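Side-chain contacts in tRNA (guanine-N(1)-)-methyltransferase (Corynebacterium diphtheriae, PDB 7KFF), which catalyses transfer of a methyl group, probably from S-adenosylmethionine, to N1 of guanine 37 in tRNA, as a dimeric, knotted member of the SPOUT class: residues M17-I22 / V205-V210; H51-W56 / M75-T80; D88-S93 / K181-V186; K272-W275 / L281-G284. All coordinates share one frame; numbering follows the deposited sequence.

Contact 1: M17-I22 / V205-V210; sequences MRLDVI and VIAEAV
Helix 200-211 lies against one face of the parallel sheet at the core of this SPOUT methyltransferase, and M17 and L19 on strand 17-23 supply the sheet's side of the packing, meeting V210 and A207 of the helix. M17, present as selenomethionine, has CG anti to its own nitrogen (chi1 175°) and runs extended as far as SE, where the chain bends. The bend lays the terminal methyl across V210 at about a right angle, with M17 CE 3.8 Å and M17 SE 4.0 Å from V210 CG1. Two residues on, a single branch of L19 does the touching: L19 CD1 lies 4.1 Å from A207 CB, the small alanine letting the leucine end on the helix surface.

The alternation of a strand sends R18 and D20 to the other face. There R18 holds D20 side-on, R18 NE to D20 OD2 at 3.0 Å and R18 NH2 to D20 OD1 at 2.9 Å. The first of these bonds is nearly straight (165°) yet reaches its oxygen from above the carboxylate plane. H51 and H161 also bond this carboxylate, which probably keeps it ionised. On the helix, E208 bonds backbone nitrogens of I197 and G198 of the second subunit. With only methyl groups and a selenium meeting between strand and helix, this buried interface depends on fit and exclusion of water, while charge is dealt with elsewhere.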
loop_
_atom_site.group_PDB
_atom_site.type_symbol
_atom_site.label_atom_id
_atom_site.label_comp_id
_atom_site.label_asym_id
_atom_site.label_seq_id
_atom_site.Cartn_x
_atom_site.Cartn_y
_atom_site.Cartn_z
HETATM N N MSE A 17 -15.120 5.675 15.153
HETATM C CA MSE A 17 -14.155 4.590 15.118
HETATM C C MSE A 17 -12.897 5.064 15.830
HETATM O O MSE A 17 -12.410 6.170 15.583
HETATM C CB MSE A 17 -13.824 4.212 13.688
HETATM C CG MSE A 17 -12.704 3.151 13.586
HETATM SE SE MSE A 17 -12.268 2.813 11.768
HETATM C CE MSE A 17 -13.931 1.928 11.315
ATOM N N ARG A 18 -12.377 4.229 16.717
ATOM C CA ARG A 18 -11.119 4.482 17.399
ATOM C C ARG A 18 -10.014 3.661 16.760
ATOM O O ARG A 18 -10.150 2.444 16.613
ATOM C CB ARG A 18 -11.237 4.101 18.871
ATOM C CG ARG A 18 -9.979 4.200 19.673
ATOM C CD ARG A 18 -9.457 5.606 19.813
ATOM N NE ARG A 18 -8.244 5.587 20.617
ATOM C CZ ARG A 18 -7.674 6.659 21.152
ATOM N NH1 ARG A 18 -8.228 7.850 20.986
ATOM N NH2 ARG A 18 -6.558 6.528 21.856
ATOM N N LEU A 19 -8.942 4.328 16.362
ATOM C CA LEU A 19 -7.733 3.696 15.875
ATOM C C LEU A 19 -6.618 3.959 16.870
ATOM O O LEU A 19 -6.381 5.105 17.241
ATOM C CB LEU A 19 -7.285 4.286 14.545
ATOM C CG LEU A 19 -8.267 4.282 13.400
ATOM C CD1 LEU A 19 -7.591 4.859 12.149
ATOM C CD2 LEU A 19 -8.842 2.908 13.133
ATOM N N ASP A 20 -5.925 2.909 17.291
ATOM C CA ASP A 20 -4.730 3.033 18.118
ATOM C C ASP A 20 -3.579 2.382 17.364
ATOM O O ASP A 20 -3.719 1.268 16.848
ATOM C CB ASP A 20 -4.912 2.371 19.476
ATOM C CG ASP A 20 -5.721 3.212 20.425
ATOM O OD1 ASP A 20 -5.167 4.204 20.958
ATOM O OD2 ASP A 20 -6.928 2.926 20.588
ATOM N N VAL A 21 -2.449 3.067 17.290
ATOM C CA VAL A 21 -1.290 2.595 16.542
ATOM C C VAL A 21 -0.105 2.530 17.491
ATOM O O VAL A 21 0.199 3.519 18.164
ATOM C CB VAL A 21 -0.962 3.532 15.367
ATOM C CG1 VAL A 21 0.173 2.955 14.527
ATOM C CG2 VAL A 21 -2.174 3.802 14.526
ATOM N N ILE A 22 0.576 1.387 17.531
ATOM C CA ILE A 22 1.757 1.196 18.368
ATOM C C ILE A 22 2.968 1.082 17.450
ATOM O O ILE A 22 2.983 0.247 16.536
ATOM C CB ILE A 22 1.631 -0.041 19.271
ATOM C CG1 ILE A 22 0.343 0.010 20.093
ATOM C CG2 ILE A 22 2.848 -0.149 20.182
ATOM C CD1 ILE A 22 -0.049 -1.315 20.714
ATOM N N VAL A 205 -2.270 3.182 4.726
ATOM C CA VAL A 205 -3.014 2.612 3.608
ATOM C C VAL A 205 -4.346 2.058 4.080
ATOM O O VAL A 205 -5.411 2.372 3.527
ATOM C CB VAL A 205 -2.175 1.533 2.910
ATOM C CG1 VAL A 205 -3.041 0.708 1.976
ATOM C CG2 VAL A 205 -0.997 2.150 2.160
ATOM N N ILE A 206 -4.308 1.203 5.095
ATOM C CA ILE A 206 -5.524 0.553 5.575
ATOM C C ILE A 206 -6.488 1.587 6.145
ATOM O O ILE A 206 -7.703 1.537 5.903
ATOM C CB ILE A 206 -5.164 -0.545 6.589
ATOM C CG1 ILE A 206 -4.416 -1.693 5.899
ATOM C CG2 ILE A 206 -6.413 -1.051 7.275
ATOM C CD1 ILE A 206 -3.691 -2.639 6.856
ATOM N N ALA A 207 -5.955 2.559 6.880
ATOM C CA ALA A 207 -6.802 3.600 7.445
ATOM C C ALA A 207 -7.539 4.378 6.365
ATOM O O ALA A 207 -8.732 4.664 6.518
ATOM C CB ALA A 207 -5.985 4.514 8.348
ATOM N N GLU A 208 -6.853 4.744 5.281
ATOM C CA GLU A 208 -7.547 5.458 4.212
ATOM C C GLU A 208 -8.690 4.621 3.654
ATOM O O GLU A 208 -9.808 5.119 3.466
ATOM C CB GLU A 208 -6.589 5.827 3.076
ATOM C CG GLU A 208 -5.687 6.991 3.352
ATOM C CD GLU A 208 -5.311 7.800 2.120
ATOM O OE1 GLU A 208 -5.672 7.426 0.969
ATOM O OE2 GLU A 208 -4.636 8.824 2.322
ATOM N N ALA A 209 -8.416 3.354 3.346
ATOM C CA ALA A 209 -9.399 2.504 2.689
ATOM C C ALA A 209 -10.586 2.201 3.586
ATOM O O ALA A 209 -11.713 2.060 3.100
ATOM C CB ALA A 209 -8.739 1.221 2.214
ATOM N N VAL A 210 -10.356 2.093 4.892
ATOM C CA VAL A 210 -11.424 1.813 5.848
ATOM C C VAL A 210 -12.213 3.072 6.183
ATOM O O VAL A 210 -13.447 3.068 6.140
ATOM C CB VAL A 210 -10.822 1.179 7.117
ATOM C CG1 VAL A 210 -11.852 1.063 8.227
ATOM C CG2 VAL A 210 -10.234 -0.195 6.772
#

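Contact 2: H51-W56 / M75-T80; sequences HDLRLW and MVMKPT
The indole of W56, whose backbone faces T80 across the contact, carries L55 CB over one face, 3.7 Å above the plane and offset toward the rim, while H51 CB and L53 CA lie at its edge, in the plane. The ring leads away from 75-80. Its NE1 is hydrogen-bonded to D88 on helix 79-90, which fixes how the indole is turned, and A85 of that helix packs on it too. What W56 presents to T80 is backbone, the two carbonyl oxygens W56 O and T80 O being 4.4 Å apart.

The carboxylate of D52 is the other flat group that shapes this side. D52 OD1 accepts from R54 N at 3.0 Å, the donor standing 49° out of the carboxylate plane; this is an Asx turn. It starts the 3-10 segment 53-56 directly after strand 46-52, an outer strand of the parallel sheet, and the turn continues with L55 N bonded to D52 O at 2.9 Å.

Side chains meet where L53 leaves that turn. With CG anti to the backbone N (chi1 -180°), L53 reaches toward strand 76-77, and L53 CD2 stops 3.9 Å from M77 CE. M77 is a selenomethionine, extended through chi2 and bent at its last torsion, with its methyl angled across the leucine branch. Both pack on W82 of helix 79-90, whose N-cap position is K78. The M77 side chain is about 7 Å from a bound S-adenosylhomocysteine, and W245 of the second subunit packs against P79 and T80.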
loop_
_atom_site.group_PDB
_atom_site.type_symbol
_atom_site.label_atom_id
_atom_site.label_comp_id
_atom_site.label_asym_id
_atom_site.label_seq_id
_atom_site.Cartn_x
_atom_site.Cartn_y
_atom_site.Cartn_z
ATOM N N HIS A 51 0.975 5.580 19.820
ATOM C CA HIS A 51 1.724 5.250 21.027
ATOM C C HIS A 51 3.135 4.799 20.689
ATOM O O HIS A 51 3.326 3.901 19.868
ATOM C CB HIS A 51 1.029 4.123 21.796
ATOM C CG HIS A 51 -0.430 4.346 21.987
ATOM N ND1 HIS A 51 -0.930 5.117 23.004
ATOM C CD2 HIS A 51 -1.493 3.938 21.258
ATOM C CE1 HIS A 51 -2.246 5.159 22.914
ATOM N NE2 HIS A 51 -2.614 4.452 21.860
ATOM N N ASP A 52 4.113 5.396 21.373
ATOM C CA ASP A 52 5.511 5.010 21.215
ATOM C C ASP A 52 5.742 3.687 21.925
ATOM O O ASP A 52 5.654 3.620 23.151
ATOM C CB ASP A 52 6.385 6.108 21.824
ATOM C CG ASP A 52 7.869 5.942 21.531
ATOM O OD1 ASP A 52 8.293 4.845 21.139
ATOM O OD2 ASP A 52 8.605 6.943 21.717
ATOM N N LEU A 53 6.077 2.656 21.159
ATOM C CA LEU A 53 6.353 1.340 21.735
ATOM C C LEU A 53 7.406 1.399 22.831
ATOM O O LEU A 53 7.377 0.588 23.767
ATOM C CB LEU A 53 6.811 0.406 20.612
ATOM C CG LEU A 53 7.147 -1.041 21.001
ATOM C CD1 LEU A 53 5.915 -1.790 21.469
ATOM C CD2 LEU A 53 7.854 -1.736 19.847
ATOM N N ARG A 54 8.351 2.337 22.733
ATOM C CA ARG A 54 9.413 2.417 23.733
ATOM C C ARG A 54 8.903 2.772 25.119
ATOM O O ARG A 54 9.624 2.549 26.102
ATOM C CB ARG A 54 10.470 3.423 23.291
ATOM C CG ARG A 54 11.218 2.948 22.073
ATOM C CD ARG A 54 12.465 3.782 21.778
ATOM N NE ARG A 54 12.812 3.573 20.379
ATOM C CZ ARG A 54 13.548 2.576 19.905
ATOM N NH1 ARG A 54 14.068 1.669 20.718
ATOM N NH2 ARG A 54 13.745 2.479 18.605
ATOM N N LEU A 55 7.686 3.297 25.233
ATOM C CA LEU A 55 7.129 3.535 26.555
ATOM C C LEU A 55 7.105 2.256 27.367
ATOM O O LEU A 55 7.143 2.306 28.595
ATOM C CB LEU A 55 5.701 4.059 26.434
ATOM C CG LEU A 55 5.536 5.485 25.923
ATOM C CD1 LEU A 55 4.054 5.796 25.714
ATOM C CD2 LEU A 55 6.162 6.468 26.890
ATOM N N TRP A 56 7.039 1.105 26.698
ATOM C CA TRP A 56 6.951 -0.186 27.358
ATOM C C TRP A 56 8.295 -0.914 27.439
ATOM O O TRP A 56 8.341 -2.071 27.867
ATOM C CB TRP A 56 5.899 -1.051 26.658
ATOM C CG TRP A 56 4.497 -0.574 26.900
ATOM C CD1 TRP A 56 3.694 -0.921 27.948
ATOM C CD2 TRP A 56 3.735 0.348 26.102
ATOM N NE1 TRP A 56 2.488 -0.275 27.857
ATOM C CE2 TRP A 56 2.482 0.501 26.725
ATOM C CE3 TRP A 56 3.984 1.038 24.918
ATOM C CZ2 TRP A 56 1.481 1.309 26.194
ATOM C CZ3 TRP A 56 3.001 1.839 24.397
ATOM C CH2 TRP A 56 1.757 1.968 25.027
HETATM N N MSE A 75 17.143 -8.177 13.269
HETATM C CA MSE A 75 16.629 -8.062 14.626
HETATM C C MSE A 75 15.150 -8.347 14.608
HETATM O O MSE A 75 14.487 -8.084 13.611
HETATM C CB MSE A 75 16.898 -6.649 15.146
HETATM C CG MSE A 75 18.387 -6.317 15.205
HETATM SE SE MSE A 75 19.443 -7.451 16.396
HETATM C CE MSE A 75 19.122 -6.416 18.065
ATOM N N VAL A 76 14.649 -8.867 15.715
ATOM C CA VAL A 76 13.246 -9.214 15.900
ATOM C C VAL A 76 12.729 -8.430 17.089
ATOM O O VAL A 76 13.414 -8.313 18.105
ATOM C CB VAL A 76 13.110 -10.730 16.160
ATOM C CG1 VAL A 76 11.688 -11.116 16.462
ATOM C CG2 VAL A 76 13.651 -11.515 14.976
HETATM N N MSE A 77 11.525 -7.892 16.972
HETATM C CA MSE A 77 10.990 -7.136 18.091
HETATM C C MSE A 77 10.523 -8.004 19.252
HETATM O O MSE A 77 9.981 -9.098 19.048
HETATM C CB MSE A 77 9.858 -6.230 17.666
HETATM C CG MSE A 77 10.222 -5.238 16.564
HETATM SE SE MSE A 77 8.898 -3.999 15.976
HETATM C CE MSE A 77 9.652 -2.299 16.467
ATOM N N LYS A 78 10.725 -7.469 20.468
ATOM C CA LYS A 78 10.722 -8.268 21.686
ATOM C C LYS A 78 9.316 -8.509 22.218
ATOM O O LYS A 78 8.548 -7.551 22.378
ATOM C CB LYS A 78 11.486 -7.505 22.779
ATOM C CG LYS A 78 12.984 -7.416 22.602
ATOM C CD LYS A 78 13.606 -6.599 23.752
ATOM C CE LYS A 78 15.059 -6.917 23.990
ATOM N NZ LYS A 78 15.670 -6.028 25.031
ATOM N N PRO A 79 8.972 -9.751 22.570
ATOM C CA PRO A 79 7.672 -9.996 23.219
ATOM C C PRO A 79 7.511 -9.305 24.551
ATOM O O PRO A 79 6.389 -8.917 24.896
ATOM C CB PRO A 79 7.611 -11.524 23.385
ATOM C CG PRO A 79 8.695 -12.070 22.639
ATOM C CD PRO A 79 9.700 -10.997 22.296
ATOM N N THR A 80 8.587 -9.155 25.327
ATOM C CA THR A 80 8.463 -8.553 26.653
ATOM C C THR A 80 8.147 -7.059 26.601
ATOM O O THR A 80 7.780 -6.475 27.630
ATOM C CB THR A 80 9.726 -8.791 27.481
ATOM O OG1 THR A 80 10.847 -8.266 26.755
ATOM C CG2 THR A 80 9.931 -10.296 27.772
#

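Contact 3: D88-S93 / K181-V186; sequences DVATMS and KKTYRV
A90 and Y184 form a small, mostly apolar contact that sits where the far end of helix 79-90 meets the turn leading into strand 185-190. The alanine methyl does most of the work. A90 CB lies 3.7 Å from Y184 CZ and 3.3 Å from Y184 OH, approaching the phenol obliquely, and, roughly at right angles to the direction of that oxygen, it meets T183 CG2 at 3.6 Å. T183 offers that methyl because CG2 is anti to its backbone N, with OG1 beside the N.

Y184 CB does not aim at the helix; the length of the side chain brings the phenol there. Its OH also lies 3.3 Å from A90 N, but at an angle too poor for a hydrogen bond. The bond it does make is with L86 O, so the phenol is tied to the helix backbone one turn before A90. P136 and L138 pack on the same side chain, placing Y184 between helix 79-90 and the parallel sheet in which strands 137-141 and 185-190 are neighbours. V89, beside the alanine, turns its methyls to D20 and I22 of strand 17-23.

Next to A90, D88 O serves two donors of one residue. T91 OG1 donates to D88 O at 2.7 Å, in the carbonyl plane with a C=O...O angle of 155°, and T91 N reaches D88 O at 3.2 Å. S93 is the last residue modelled before a long gap.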
loop_
_atom_site.group_PDB
_atom_site.type_symbol
_atom_site.label_atom_id
_atom_site.label_comp_id
_atom_site.label_asym_id
_atom_site.label_seq_id
_atom_site.Cartn_x
_atom_site.Cartn_y
_atom_site.Cartn_z
ATOM N N ASP A 88 -2.096 -3.043 27.385
ATOM C CA ASP A 88 -2.510 -1.725 27.863
ATOM C C ASP A 88 -3.379 -1.014 26.835
ATOM O O ASP A 88 -4.386 -0.382 27.185
ATOM C CB ASP A 88 -1.268 -0.890 28.177
ATOM C CG ASP A 88 -0.589 -1.283 29.490
ATOM O OD1 ASP A 88 -1.106 -2.151 30.235
ATOM O OD2 ASP A 88 0.478 -0.696 29.797
ATOM N N VAL A 89 -3.014 -1.100 25.558
ATOM C CA VAL A 89 -3.790 -0.367 24.563
ATOM C C VAL A 89 -5.180 -0.969 24.381
ATOM O O VAL A 89 -6.112 -0.272 23.969
ATOM C CB VAL A 89 -3.009 -0.292 23.239
ATOM C CG1 VAL A 89 -3.885 0.187 22.107
ATOM C CG2 VAL A 89 -1.790 0.580 23.417
ATOM N N ALA A 90 -5.349 -2.261 24.692
ATOM C CA ALA A 90 -6.660 -2.875 24.508
ATOM C C ALA A 90 -7.703 -2.236 25.412
ATOM O O ALA A 90 -8.903 -2.265 25.102
ATOM C CB ALA A 90 -6.603 -4.374 24.770
ATOM N N THR A 91 -7.272 -1.660 26.534
ATOM C CA THR A 91 -8.174 -1.017 27.482
ATOM C C THR A 91 -8.603 0.390 27.062
ATOM O O THR A 91 -9.119 1.136 27.908
ATOM C CB THR A 91 -7.495 -0.898 28.848
ATOM O OG1 THR A 91 -6.513 0.148 28.783
ATOM C CG2 THR A 91 -6.828 -2.191 29.258
HETATM N N MSE A 92 -8.402 0.787 25.811
HETATM C CA MSE A 92 -8.634 2.176 25.425
HETATM C C MSE A 92 -9.864 2.366 24.535
HETATM O O MSE A 92 -9.752 2.657 23.345
HETATM C CB MSE A 92 -7.372 2.753 24.768
HETATM C CG MSE A 92 -6.202 2.945 25.745
HETATM SE SE MSE A 92 -4.624 3.712 24.887
HETATM C CE MSE A 92 -3.266 3.496 26.279
ATOM N N SER A 93 -11.035 2.218 25.149
ATOM C CA SER A 93 -12.320 2.445 24.488
ATOM C C SER A 93 -12.398 1.731 23.145
ATOM O O SER A 93 -12.508 0.507 23.094
ATOM C CB SER A 93 -12.568 3.947 24.303
ATOM O OG SER A 93 -13.914 4.283 24.594
ATOM N N LYS A 181 -4.226 -13.207 20.689
ATOM C CA LYS A 181 -5.545 -13.763 20.418
ATOM C C LYS A 181 -6.385 -13.909 21.682
ATOM O O LYS A 181 -7.614 -13.981 21.592
ATOM C CB LYS A 181 -5.446 -15.089 19.677
ATOM C CG LYS A 181 -4.830 -14.946 18.308
ATOM C CD LYS A 181 -4.567 -16.278 17.629
ATOM C CE LYS A 181 -3.867 -16.033 16.306
ATOM N NZ LYS A 181 -3.505 -17.311 15.634
ATOM N N LYS A 182 -5.759 -13.928 22.854
ATOM C CA LYS A 182 -6.540 -13.969 24.086
ATOM C C LYS A 182 -7.335 -12.689 24.290
ATOM O O LYS A 182 -8.379 -12.711 24.952
ATOM C CB LYS A 182 -5.617 -14.188 25.288
ATOM C CG LYS A 182 -4.971 -15.555 25.324
ATOM C CD LYS A 182 -4.009 -15.656 26.504
ATOM C CE LYS A 182 -3.461 -17.061 26.668
ATOM N NZ LYS A 182 -2.466 -17.117 27.786
ATOM N N THR A 183 -6.859 -11.577 23.737
ATOM C CA THR A 183 -7.417 -10.253 23.967
ATOM C C THR A 183 -8.067 -9.649 22.741
ATOM O O THR A 183 -8.977 -8.827 22.871
ATOM C CB THR A 183 -6.291 -9.314 24.432
ATOM O OG1 THR A 183 -5.695 -9.868 25.613
ATOM C CG2 THR A 183 -6.804 -7.923 24.732
ATOM N N TYR A 184 -7.594 -10.020 21.565
ATOM C CA TYR A 184 -8.003 -9.405 20.317
ATOM C C TYR A 184 -8.458 -10.475 19.332
ATOM O O TYR A 184 -8.019 -11.622 19.391
ATOM C CB TYR A 184 -6.802 -8.730 19.654
ATOM C CG TYR A 184 -6.204 -7.529 20.363
ATOM C CD1 TYR A 184 -6.621 -6.255 20.040
ATOM C CD2 TYR A 184 -5.180 -7.678 21.304
ATOM C CE1 TYR A 184 -6.074 -5.153 20.635
ATOM C CE2 TYR A 184 -4.625 -6.580 21.924
ATOM C CZ TYR A 184 -5.089 -5.309 21.566
ATOM O OH TYR A 184 -4.575 -4.167 22.118
ATOM N N ARG A 185 -9.291 -10.062 18.362
ATOM C CA ARG A 185 -9.366 -10.768 17.084
ATOM C C ARG A 185 -8.164 -10.325 16.264
ATOM O O ARG A 185 -7.988 -9.124 16.064
ATOM C CB ARG A 185 -10.671 -10.420 16.380
ATOM C CG ARG A 185 -11.899 -11.099 17.005
ATOM C CD ARG A 185 -13.233 -10.547 16.443
ATOM N NE ARG A 185 -13.422 -9.160 16.849
ATOM C CZ ARG A 185 -13.514 -8.113 16.035
ATOM N NH1 ARG A 185 -13.484 -8.253 14.716
ATOM N NH2 ARG A 185 -13.638 -6.899 16.547
ATOM N N VAL A 186 -7.309 -11.257 15.838
ATOM C CA VAL A 186 -6.012 -10.922 15.256
ATOM C C VAL A 186 -6.018 -11.239 13.768
ATOM O O VAL A 186 -6.410 -12.339 13.367
ATOM C CB VAL A 186 -4.864 -11.661 15.964
ATOM C CG1 VAL A 186 -3.521 -11.303 15.360
ATOM C CG2 VAL A 186 -4.883 -11.351 17.448
#

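Contact 4: K272-W275 / L281-G284; sequences KRTW and LLDG
T274 OG1, at the contact with L281 and L282, is gripped twice: it donates to S270 O one turn back in helix 259-277 and accepts from L234 N of a neighbouring loop. Chi1 of -54° sets OG1 beside the backbone N for these bonds and swings CG2 anti to that nitrogen, toward 281-284. The hydroxyl is thus satisfied by backbone groups while the methyl is left to pack.

That methyl fits against two successive leucines. T274 CG2 is 3.9 Å from L282 CD2, equally far from L282 CG, and 4.0 Å from L281 CB, so L281 contributes the root of its side chain and L282 the branched end. The other branch of L282 turns to the tryptophan, L282 CD1 lying 3.9 Å from W275 CB. It stands at the edge of the indole, near its plane, touching the base of the side chain as the ring itself leads away. The backbone of the second segment is looser: G284 N bonds L281 O only weakly, at 3.4 Å.

The short, weakly bonded helix 279-283 follows closely on helix 259-277 and folds against its last turns, in the helical C-terminal part of TrmD. L233, in the loop that bonds T274, also packs on L282. Helix 289-299 receives the indole through V295, L298 and R299, while R273, on another side of helix 259-277, bonds A144 O of the second subunit.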
loop_
_atom_site.group_PDB
_atom_site.type_symbol
_atom_site.label_atom_id
_atom_site.label_comp_id
_atom_site.label_asym_id
_atom_site.label_seq_id
_atom_site.Cartn_x
_atom_site.Cartn_y
_atom_site.Cartn_z
ATOM N N LYS A 272 -11.941 -2.221 -21.370
ATOM C CA LYS A 272 -10.680 -2.021 -22.078
ATOM C C LYS A 272 -9.525 -1.869 -21.092
ATOM O O LYS A 272 -8.472 -2.497 -21.257
ATOM C CB LYS A 272 -10.792 -0.778 -22.965
ATOM C CG LYS A 272 -9.538 -0.406 -23.723
ATOM C CD LYS A 272 -9.856 0.747 -24.687
ATOM C CE LYS A 272 -8.648 1.196 -25.492
ATOM N NZ LYS A 272 -7.912 2.275 -24.797
ATOM N N ARG A 273 -9.705 -1.046 -20.051
ATOM C CA ARG A 273 -8.634 -0.867 -19.078
ATOM C C ARG A 273 -8.340 -2.191 -18.389
ATOM O O ARG A 273 -7.178 -2.539 -18.170
ATOM C CB ARG A 273 -8.997 0.209 -18.055
ATOM C CG ARG A 273 -7.923 0.448 -16.972
ATOM C CD ARG A 273 -6.630 1.021 -17.535
ATOM N NE ARG A 273 -6.782 2.432 -17.881
ATOM C CZ ARG A 273 -6.521 3.449 -17.062
ATOM N NH1 ARG A 273 -6.707 4.696 -17.487
ATOM N NH2 ARG A 273 -6.056 3.230 -15.833
ATOM N N THR A 274 -9.387 -2.954 -18.054
ATOM C CA THR A 274 -9.166 -4.243 -17.395
ATOM C C THR A 274 -8.442 -5.213 -18.327
ATOM O O THR A 274 -7.511 -5.910 -17.908
ATOM C CB THR A 274 -10.504 -4.822 -16.920
ATOM O OG1 THR A 274 -11.189 -3.861 -16.103
ATOM C CG2 THR A 274 -10.282 -6.111 -16.128
ATOM N N TRP A 275 -8.849 -5.261 -19.594
ATOM C CA TRP A 275 -8.156 -6.103 -20.556
ATOM C C TRP A 275 -6.694 -5.700 -20.702
ATOM O O TRP A 275 -5.815 -6.564 -20.767
ATOM C CB TRP A 275 -8.860 -6.014 -21.905
ATOM C CG TRP A 275 -8.171 -6.778 -22.977
ATOM C CD1 TRP A 275 -8.190 -8.126 -23.169
ATOM C CD2 TRP A 275 -7.337 -6.238 -24.002
ATOM N NE1 TRP A 275 -7.431 -8.458 -24.264
ATOM C CE2 TRP A 275 -6.892 -7.317 -24.791
ATOM C CE3 TRP A 275 -6.928 -4.947 -24.334
ATOM C CZ2 TRP A 275 -6.059 -7.141 -25.888
ATOM C CZ3 TRP A 275 -6.098 -4.775 -25.427
ATOM C CH2 TRP A 275 -5.671 -5.865 -26.188
ATOM N N LEU A 281 -8.535 -10.807 -14.700
ATOM C CA LEU A 281 -9.800 -10.539 -14.028
ATOM C C LEU A 281 -10.988 -10.851 -14.926
ATOM O O LEU A 281 -12.057 -11.215 -14.427
ATOM C CB LEU A 281 -9.873 -9.093 -13.543
ATOM C CG LEU A 281 -8.902 -8.708 -12.429
ATOM C CD1 LEU A 281 -9.087 -7.250 -12.032
ATOM C CD2 LEU A 281 -9.058 -9.607 -11.215
ATOM N N LEU A 282 -10.826 -10.707 -16.243
ATOM C CA LEU A 282 -11.924 -11.020 -17.152
ATOM C C LEU A 282 -12.146 -12.522 -17.256
ATOM O O LEU A 282 -13.275 -12.964 -17.505
ATOM C CB LEU A 282 -11.657 -10.430 -18.537
ATOM C CG LEU A 282 -11.557 -8.909 -18.597
ATOM C CD1 LEU A 282 -11.167 -8.463 -20.006
ATOM C CD2 LEU A 282 -12.852 -8.234 -18.170
ATOM N N ASP A 283 -11.087 -13.312 -17.062
ATOM C CA ASP A 283 -11.215 -14.761 -17.127
ATOM C C ASP A 283 -12.109 -15.293 -16.019
ATOM O O ASP A 283 -12.746 -16.337 -16.188
ATOM C CB ASP A 283 -9.843 -15.424 -17.013
ATOM C CG ASP A 283 -8.941 -15.099 -18.182
ATOM O OD1 ASP A 283 -9.467 -14.775 -19.268
ATOM O OD2 ASP A 283 -7.706 -15.175 -18.019
ATOM N N GLY A 284 -12.159 -14.601 -14.883
ATOM C CA GLY A 284 -12.999 -14.996 -13.776
ATOM C C GLY A 284 -14.451 -14.589 -13.869
ATOM O O GLY A 284 -15.206 -14.836 -12.925
#

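Strand 17-22 opens contact 1 near the N terminus, and that loop does not close until helix residues 205-210, enclosing both contact 2 and contact 3. Within it, 51-56 meets 75-80 after a short excursion; once contact 2 has closed, 88-93 opens contact 3, which ends at 181-186. These two follow in series, share helix 79-90 and touch each other, so that helix bridges strands 46-52 and 185-190 of one parallel sheet, with contact 1 packing its core. Contact 4, a local packing of helix 259-277 on the short helix 279-283 later in the chain, stands apart, its nearest atoms about 17 Å from those of contact 1.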